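Local structure of haloacid dehalogenase (Pseudomonas aeruginosa, 3UMC) at residues S38-I41 with E42-Q45. The protein probably hydrolyses the carbon-halogen bond of L-2-haloacids, as a member of the haloacid dehalogenase-like hydrolase superfamily. Sequence-based numbering, arbitrary orientation.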
loop_
_atom_site.group_PDB
_atom_site.type_symbol
_atom_site.label_atom_id
_atom_site.label_comp_id
_atom_site.label_asym_id
_atom_site.label_seq_id
_atom_site.Cartn_x
_atom_site.Cartn_y
_atom_site.Cartn_z
ATOM N N SER A 38 -12.797 -21.012 -8.815
ATOM C CA SER A 38 -13.606 -21.697 -7.780
ATOM C C SER A 38 -14.491 -20.734 -6.978
ATOM O O SER A 38 -15.670 -21.052 -6.654
ATOM C CB SER A 38 -12.783 -22.482 -6.744
ATOM O OG SER A 38 -12.062 -23.549 -7.317
ATOM N N SER A 39 -13.915 -19.586 -6.596
ATOM C CA SER A 39 -14.638 -18.620 -5.776
ATOM C C SER A 39 -15.796 -17.998 -6.550
ATOM O O SER A 39 -16.853 -17.731 -5.974
ATOM C CB SER A 39 -13.692 -17.517 -5.278
ATOM O OG SER A 39 -12.695 -18.088 -4.448
ATOM N N LEU A 40 -15.614 -17.710 -7.818
ATOM C CA LEU A 40 -16.704 -17.152 -8.542
ATOM C C LEU A 40 -17.780 -18.251 -8.708
ATOM O O LEU A 40 -18.950 -17.997 -8.482
ATOM C CB LEU A 40 -16.271 -16.570 -9.891
ATOM C CG LEU A 40 -15.977 -15.060 -9.849
ATOM C CD1 LEU A 40 -14.861 -14.659 -8.814
ATOM C CD2 LEU A 40 -15.617 -14.571 -11.198
ATOM N N ILE A 41 -17.398 -19.462 -9.087
ATOM C CA ILE A 41 -18.385 -20.523 -9.306
ATOM C C ILE A 41 -19.250 -20.663 -8.075
ATOM O O ILE A 41 -20.488 -20.645 -8.155
ATOM C CB ILE A 41 -17.733 -21.880 -9.654
ATOM C CG1 ILE A 41 -17.183 -21.804 -11.039
ATOM C CG2 ILE A 41 -18.723 -23.038 -9.612
ATOM C CD1 ILE A 41 -16.306 -22.927 -11.352
ATOM N N GLU A 42 -18.585 -20.772 -6.941
ATOM C CA GLU A 42 -19.243 -20.905 -5.672
ATOM C C GLU A 42 -20.253 -19.784 -5.393
ATOM O O GLU A 42 -21.327 -20.034 -4.843
ATOM C CB GLU A 42 -18.172 -20.914 -4.607
ATOM C CG GLU A 42 -18.618 -21.349 -3.216
ATOM C CD GLU A 42 -17.496 -22.063 -2.431
ATOM O OE1 GLU A 42 -16.486 -22.514 -3.067
ATOM O OE2 GLU A 42 -17.655 -22.188 -1.180
ATOM N N GLN A 43 -19.926 -18.558 -5.793
ATOM C CA GLN A 43 -20.741 -17.437 -5.443
ATOM C C GLN A 43 -21.982 -17.419 -6.373
ATOM O O GLN A 43 -23.082 -17.092 -5.952
ATOM C CB GLN A 43 -19.921 -16.138 -5.520
ATOM C CG GLN A 43 -19.020 -15.930 -4.292
ATOM C CD GLN A 43 -18.179 -14.656 -4.389
ATOM O OE1 GLN A 43 -18.455 -13.648 -3.729
ATOM N NE2 GLN A 43 -17.195 -14.688 -5.228
ATOM N N PHE A 44 -21.768 -17.741 -7.636
ATOM C CA PHE A 44 -22.864 -17.963 -8.562
ATOM C C PHE A 44 -23.900 -19.013 -8.109
ATOM O O PHE A 44 -25.078 -18.805 -8.349
ATOM C CB PHE A 44 -22.358 -18.339 -9.941
ATOM C CG PHE A 44 -21.948 -17.174 -10.754
ATOM C CD1 PHE A 44 -22.879 -16.241 -11.152
ATOM C CD2 PHE A 44 -20.604 -16.983 -11.114
ATOM C CE1 PHE A 44 -22.507 -15.130 -11.907
ATOM C CE2 PHE A 44 -20.225 -15.891 -11.876
ATOM C CZ PHE A 44 -21.187 -14.953 -12.262
ATOM N N GLN A 45 -23.440 -20.099 -7.492
ATOM C CA GLN A 45 -24.289 -21.191 -6.989
ATOM C C GLN A 45 -25.049 -20.846 -5.717
ATOM O O GLN A 45 -26.086 -21.449 -5.435
ATOM C CB GLN A 45 -23.440 -22.407 -6.609
ATOM C CG GLN A 45 -22.754 -23.152 -7.751
ATOM C CD GLN A 45 -22.004 -24.355 -7.242
ATOM O OE1 GLN A 45 -21.429 -24.323 -6.152
ATOM N NE2 GLN A 45 -21.998 -25.421 -8.018
#
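Ser38 O to Glu42 N, Ser39 O to Gln43 N, Leu40 O to Phe44 N and Ile41 O to Gln45 N form four successive i to i+4 hydrogen bonds of an alpha helix. Phe44 N is 3.0 Å from Leu40 O. The backbone N-H of Gln43 meets Ser39 O at a more bent 137° and also makes a weak bond to Leu40 O. Gln43 then folds its side chain back along the helix. With CG beside its own backbone N (chi1 -79°) and the chain extended beyond it, Gln43 NE2 comes to 3.2 Å from Ser39 O. Ser39 O lies close to the amide plane of Gln43, but NE2 stands above the plane of the Ser39 carbonyl, not on a lone pair. The backbone N of Gln43 approaches from the opposite face, so two donors grip this one oxygen. Gln43 NE2 also donates to Phe115 O, which ties the helix to the neighbouring loop. Leu40 and Phe44 lie one turn apart, with Phe44 CE2 4.5 Å from Leu40 CB, a loose apolar contact. Both are buried: Leu40 packs on Trp116 and Leu119, and Phe44 meets Phe115 edge-to-face and touches Leu60 of helix 57-67. Gln45 CG rests 3.4 Å from Ile41 O. Over residues 38-45 the helix is amphipathic, with Glu42 and Gln45 exposed, consistent with the helical cap domain inserted after the first strand of the HAD Rossmann-like core.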